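Local coordinates for protein sortase SrtE1 (Streptomyces coelicolor, PDB 5CUW) that joins surface proteins to the cell wall as a class E sortase transpeptidase, recognising Leu-Ala-x-Thr-Gly and Leu-Pro-x-Thr-Gly sorting signals, at residues 89-94 against 158-163; 41-46 against 114-119. All blocks are in the same frame, centred on the assembly; numbering follows the deposited sequence.

Contact 1 (89-94 against 158-163); sequences FGLAGH and ITLTTC
Leu91 and Thr159 meet through a backbone bond, Leu91 N to Thr159 O at 2.8 Å, one rung of a parallel ladder that pairs residues 89-92 with 158-161 and in which Thr159 N, Thr161 N and Gly93 N give the other rungs. Thr159 N comes to the oxygen of Phe89 from above the carbonyl plane, 35° out of it. Ile158 shows how the apolar face is filled. Its CB stands beside the Phe89 oxygen, and CG1, placed anti to the backbone N (chi1 -171°), passes that oxygen at 3.4 Å on its way outward. CD1 then touches two partners: it reaches the edge of the Phe89 ring at CD2, 4.0 Å away and near the ring plane, and lies 3.8 Å from Leu91 CD1. That same Leu91 methyl touches CD2 of Leu160, whose side chain runs alongside, so a row of methyls continues from the ring. Tyr125 and Ile54 close over parts of this face.

The other face is more polar. Thr161 OG1 rests 3.4 Å from Ala92 CB, while it is hydrogen-bonded with Tyr72 OH, of the inferred substrate-recognition site, and with Ala13 O. Beyond the ladder the hydroxyl of Thr162 takes over: OG1, swung away from its own backbone N, donates to Gly93 O at 2.8 Å, tilted 28° from the carbonyl plane. This side-chain bond ties the backbone just before His94 to the residue just before Cys163. His94 NE2 is itself held by Asp65. Two adjacent parallel strands, one leading into the loop with the inferred catalytic His94 and the other carrying the inferred catalytic Cys163, are characteristic of the sortase beta-barrel active site.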
loop_
_atom_site.group_PDB
_atom_site.type_symbol
_atom_site.label_atom_id
_atom_site.label_comp_id
_atom_site.label_asym_id
_atom_site.label_seq_id
_atom_site.Cartn_x
_atom_site.Cartn_y
_atom_site.Cartn_z
ATOM N N PHE A 89 2.410 -3.430 6.288
ATOM C CA PHE A 89 1.802 -4.069 5.108
ATOM C C PHE A 89 2.272 -3.305 3.870
ATOM O O PHE A 89 1.825 -2.205 3.631
ATOM C CB PHE A 89 0.266 -4.069 5.240
ATOM C CG PHE A 89 -0.479 -4.792 4.120
ATOM C CD1 PHE A 89 -0.188 -6.106 3.787
ATOM C CD2 PHE A 89 -1.510 -4.151 3.438
ATOM C CE1 PHE A 89 -0.903 -6.767 2.772
ATOM C CE2 PHE A 89 -2.231 -4.800 2.425
ATOM C CZ PHE A 89 -1.924 -6.103 2.092
ATOM N N GLY A 90 3.195 -3.885 3.107
ATOM C CA GLY A 90 3.814 -3.181 1.989
ATOM C C GLY A 90 3.211 -3.517 0.632
ATOM O O GLY A 90 2.996 -4.689 0.311
ATOM N N LEU A 91 2.946 -2.481 -0.165
ATOM C CA LEU A 91 2.268 -2.638 -1.459
ATOM C C LEU A 91 2.918 -1.807 -2.561
ATOM O O LEU A 91 3.365 -0.682 -2.321
ATOM C CB LEU A 91 0.803 -2.238 -1.343
ATOM C CG LEU A 91 -0.034 -2.964 -0.296
ATOM C CD1 LEU A 91 -1.312 -2.204 -0.128
ATOM C CD2 LEU A 91 -0.316 -4.399 -0.730
ATOM N N ALA A 92 2.946 -2.360 -3.769
ATOM C CA ALA A 92 3.487 -1.665 -4.933
ATOM C C ALA A 92 2.430 -1.596 -6.025
ATOM O O ALA A 92 1.688 -2.559 -6.244
ATOM C CB ALA A 92 4.737 -2.359 -5.448
ATOM N N GLY A 93 2.364 -0.452 -6.700
ATOM C CA GLY A 93 1.430 -0.257 -7.796
ATOM C C GLY A 93 1.990 0.651 -8.874
ATOM O O GLY A 93 2.878 1.456 -8.612
ATOM N N HIS A 94 1.467 0.523 -10.087
ATOM C CA HIS A 94 1.890 1.357 -11.209
ATOM C C HIS A 94 1.531 2.827 -11.009
ATOM O O HIS A 94 0.458 3.161 -10.482
ATOM C CB HIS A 94 1.243 0.874 -12.518
ATOM C CG HIS A 94 2.014 -0.196 -13.229
ATOM N ND1 HIS A 94 3.390 -0.268 -13.205
ATOM C CD2 HIS A 94 1.599 -1.234 -13.991
ATOM C CE1 HIS A 94 3.790 -1.303 -13.920
ATOM N NE2 HIS A 94 2.721 -1.906 -14.410
ATOM N N ILE A 158 0.957 0.739 6.896
ATOM C CA ILE A 158 0.857 0.395 5.499
ATOM C C ILE A 158 1.845 1.259 4.728
ATOM O O ILE A 158 2.095 2.435 5.084
ATOM C CB ILE A 158 -0.610 0.559 4.963
ATOM C CG1 ILE A 158 -0.732 -0.027 3.551
ATOM C CG2 ILE A 158 -1.057 2.033 5.049
ATOM C CD1 ILE A 158 -2.159 -0.267 3.057
ATOM N N THR A 159 2.448 0.664 3.705
ATOM C CA THR A 159 3.388 1.378 2.850
ATOM C C THR A 159 2.960 1.227 1.397
ATOM O O THR A 159 2.771 0.113 0.920
ATOM C CB THR A 159 4.830 0.849 3.007
ATOM O OG1 THR A 159 5.172 0.816 4.394
ATOM C CG2 THR A 159 5.821 1.746 2.250
ATOM N N LEU A 160 2.813 2.343 0.699
ATOM C CA LEU A 160 2.512 2.314 -0.735
ATOM C C LEU A 160 3.731 2.796 -1.518
ATOM O O LEU A 160 4.263 3.871 -1.228
ATOM C CB LEU A 160 1.303 3.192 -1.068
ATOM C CG LEU A 160 0.034 3.115 -0.219
ATOM C CD1 LEU A 160 -1.005 4.118 -0.767
ATOM C CD2 LEU A 160 -0.545 1.695 -0.153
ATOM N N THR A 161 4.173 2.015 -2.506
ATOM C CA THR A 161 5.349 2.395 -3.303
ATOM C C THR A 161 5.007 2.474 -4.788
ATOM O O THR A 161 4.272 1.634 -5.301
ATOM C CB THR A 161 6.527 1.398 -3.097
ATOM O OG1 THR A 161 6.279 0.175 -3.817
ATOM C CG2 THR A 161 6.693 1.073 -1.627
ATOM N N THR A 162 5.521 3.486 -5.482
ATOM C CA THR A 162 5.304 3.585 -6.921
ATOM C C THR A 162 6.501 4.292 -7.543
ATOM O O THR A 162 7.409 4.706 -6.831
ATOM C CB THR A 162 3.999 4.347 -7.250
ATOM O OG1 THR A 162 3.667 4.179 -8.638
ATOM C CG2 THR A 162 4.157 5.833 -6.927
ATOM N N CYS A 163 6.511 4.429 -8.863
ATOM C CA CYS A 163 7.624 5.090 -9.540
ATOM C C CYS A 163 7.440 6.604 -9.639
ATOM O O CYS A 163 6.322 7.112 -9.635
ATOM C CB CYS A 163 7.816 4.509 -10.936
ATOM S SG CYS A 163 8.279 2.764 -10.947
#

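Contact 2 (41-46 against 114-119); sequences ALLHIP and IVVETQ
Leu42 and His44 pair antiparallel with Glu117 and Val115, the short strand axes 4.7 Å apart at closest approach and their directions 164° from each other. This is the seam of the sortase beta barrel, where the first strand, 39-45, meets 113-117. Both pairs are of the hydrogen-bonded kind, each with two backbone bonds, the shortest being His44 N to Val115 O at 2.7 Å. Between them Leu43 and Val116 form a non-hydrogen-bonded pair on the inner, apolar face. Leu43 CD1 is the contact atom there, 3.8 Å from Val116 CG2 and equally near Ile114 CG2, while Ile54 and Phe102 pack against the same leucine.

The face bearing Leu42, His44, Val115 and Glu117 is mixed: Val115 is buried, the other three are partly exposed. With CG anti to its carbonyl carbon, His44 lays its ring across the strands toward the carboxylate of Glu117, which an extended chain carries out to meet it. Ring and carboxylate planes stand 32° apart. Replacing His44 by an alanine would probably leave Glu117 OE1 without its imidazole mate and that carboxylate freer to turn. Glu117 OE2 forms a salt bridge with Arg185. Leu42 CD1 lies 3.9 Å from Glu117 OE1. In the bond itself, His44 NE2 donates to Glu117 OE1 over 3.0 Å, with OE1 tilted 18° from the ring plane.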
loop_
_atom_site.group_PDB
_atom_site.type_symbol
_atom_site.label_atom_id
_atom_site.label_comp_id
_atom_site.label_asym_id
_atom_site.label_seq_id
_atom_site.Cartn_x
_atom_site.Cartn_y
_atom_site.Cartn_z
ATOM N N ALA A 41 -7.482 -9.452 -1.702
ATOM C CA ALA A 41 -8.164 -8.366 -1.031
ATOM C C ALA A 41 -8.434 -7.240 -2.008
ATOM O O ALA A 41 -8.018 -7.312 -3.162
ATOM C CB ALA A 41 -7.337 -7.866 0.149
ATOM N N LEU A 42 -9.143 -6.215 -1.541
ATOM C CA LEU A 42 -9.396 -5.005 -2.332
ATOM C C LEU A 42 -8.845 -3.783 -1.596
ATOM O O LEU A 42 -9.068 -3.628 -0.395
ATOM C CB LEU A 42 -10.891 -4.818 -2.599
ATOM C CG LEU A 42 -11.515 -5.433 -3.856
ATOM C CD1 LEU A 42 -13.014 -5.180 -3.855
ATOM C CD2 LEU A 42 -10.885 -4.858 -5.121
ATOM N N LEU A 43 -8.126 -2.923 -2.312
ATOM C CA LEU A 43 -7.648 -1.665 -1.740
ATOM C C LEU A 43 -8.539 -0.503 -2.193
ATOM O O LEU A 43 -8.780 -0.344 -3.389
ATOM C CB LEU A 43 -6.211 -1.399 -2.152
ATOM C CG LEU A 43 -5.555 -0.160 -1.531
ATOM C CD1 LEU A 43 -5.235 -0.423 -0.063
ATOM C CD2 LEU A 43 -4.291 0.224 -2.297
ATOM N N HIS A 44 -9.024 0.295 -1.240
ATOM C CA HIS A 44 -9.862 1.452 -1.546
ATOM C C HIS A 44 -9.146 2.724 -1.121
ATOM O O HIS A 44 -8.682 2.821 0.006
ATOM C CB HIS A 44 -11.217 1.397 -0.828
ATOM C CG HIS A 44 -12.014 0.155 -1.091
ATOM N ND1 HIS A 44 -13.120 0.141 -1.914
ATOM C CD2 HIS A 44 -11.888 -1.106 -0.609
ATOM C CE1 HIS A 44 -13.632 -1.077 -1.940
ATOM N NE2 HIS A 44 -12.902 -1.853 -1.159
ATOM N N ILE A 45 -9.069 3.702 -2.013
ATOM C CA ILE A 45 -8.589 5.031 -1.630
ATOM C C ILE A 45 -9.607 6.026 -2.164
ATOM O O ILE A 45 -9.487 6.502 -3.295
ATOM C CB ILE A 45 -7.174 5.338 -2.173
ATOM C CG1 ILE A 45 -6.256 4.125 -1.997
ATOM C CG2 ILE A 45 -6.556 6.547 -1.460
ATOM C CD1 ILE A 45 -4.865 4.345 -2.526
ATOM N N PRO A 46 -10.630 6.328 -1.345
ATOM C CA PRO A 46 -11.785 7.153 -1.720
ATOM C C PRO A 46 -11.413 8.520 -2.285
ATOM O O PRO A 46 -12.087 8.982 -3.195
ATOM C CB PRO A 46 -12.546 7.301 -0.398
ATOM C CG PRO A 46 -12.229 6.050 0.336
ATOM C CD PRO A 46 -10.790 5.746 0.000
ATOM N N ILE A 114 -7.243 5.057 3.789
ATOM C CA ILE A 114 -6.826 4.018 2.864
ATOM C C ILE A 114 -7.376 2.724 3.425
ATOM O O ILE A 114 -7.035 2.344 4.543
ATOM C CB ILE A 114 -5.288 3.940 2.743
ATOM C CG1 ILE A 114 -4.731 5.251 2.185
ATOM C CG2 ILE A 114 -4.864 2.758 1.894
ATOM C CD1 ILE A 114 -3.399 5.653 2.810
ATOM N N VAL A 115 -8.248 2.051 2.681
ATOM C CA VAL A 115 -8.943 0.905 3.250
ATOM C C VAL A 115 -8.590 -0.413 2.562
ATOM O O VAL A 115 -8.719 -0.556 1.341
ATOM C CB VAL A 115 -10.473 1.104 3.187
ATOM C CG1 VAL A 115 -11.199 -0.108 3.779
ATOM C CG2 VAL A 115 -10.877 2.400 3.907
ATOM N N VAL A 116 -8.185 -1.392 3.364
ATOM C CA VAL A 116 -7.967 -2.744 2.863
ATOM C C VAL A 116 -9.145 -3.623 3.241
ATOM O O VAL A 116 -9.397 -3.850 4.423
ATOM C CB VAL A 116 -6.678 -3.380 3.425
ATOM C CG1 VAL A 116 -6.553 -4.808 2.929
ATOM C CG2 VAL A 116 -5.441 -2.560 3.032
ATOM N N GLU A 117 -9.859 -4.119 2.234
ATOM C CA GLU A 117 -10.995 -5.006 2.450
ATOM C C GLU A 117 -10.624 -6.465 2.194
ATOM O O GLU A 117 -10.207 -6.828 1.090
ATOM C CB GLU A 117 -12.159 -4.608 1.540
ATOM C CG GLU A 117 -13.302 -5.616 1.527
ATOM C CD GLU A 117 -14.444 -5.220 0.601
ATOM O OE1 GLU A 117 -14.260 -4.321 -0.252
ATOM O OE2 GLU A 117 -15.536 -5.813 0.731
ATOM N N THR A 118 -10.778 -7.302 3.213
ATOM C CA THR A 118 -10.528 -8.733 3.067
ATOM C C THR A 118 -11.847 -9.482 3.159
ATOM O O THR A 118 -12.904 -8.861 3.283
ATOM C CB THR A 118 -9.561 -9.253 4.135
ATOM O OG1 THR A 118 -10.189 -9.204 5.419
ATOM C CG2 THR A 118 -8.307 -8.412 4.164
ATOM N N GLN A 119 -11.792 -10.812 3.100
ATOM C CA GLN A 119 -13.002 -11.615 3.180
ATOM C C GLN A 119 -13.718 -11.358 4.497
ATOM O O GLN A 119 -14.943 -11.283 4.542
ATOM C CB GLN A 119 -12.678 -13.111 3.043
#

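Followed from the N terminus, the chain first lays down 41-46, then 89-94, then 114-119, which returns to the first strand and closes contact 2 over 67 intervening residues. Before that loop shuts, 89-94 has already opened contact 1, completed only when 158-163 arrives after 63 intervening residues. The two loops therefore cross instead of nesting. Contact 2 joins the first strand to 113-117 and so closes the ring of strands, whereas contact 1 sets together the two strands leading to the active site. Their centres lie about 13 Å apart, yet they touch inside the barrel: Val116 CG2 is 4.0 Å from both Phe89 CE2 and Ile158 CD1.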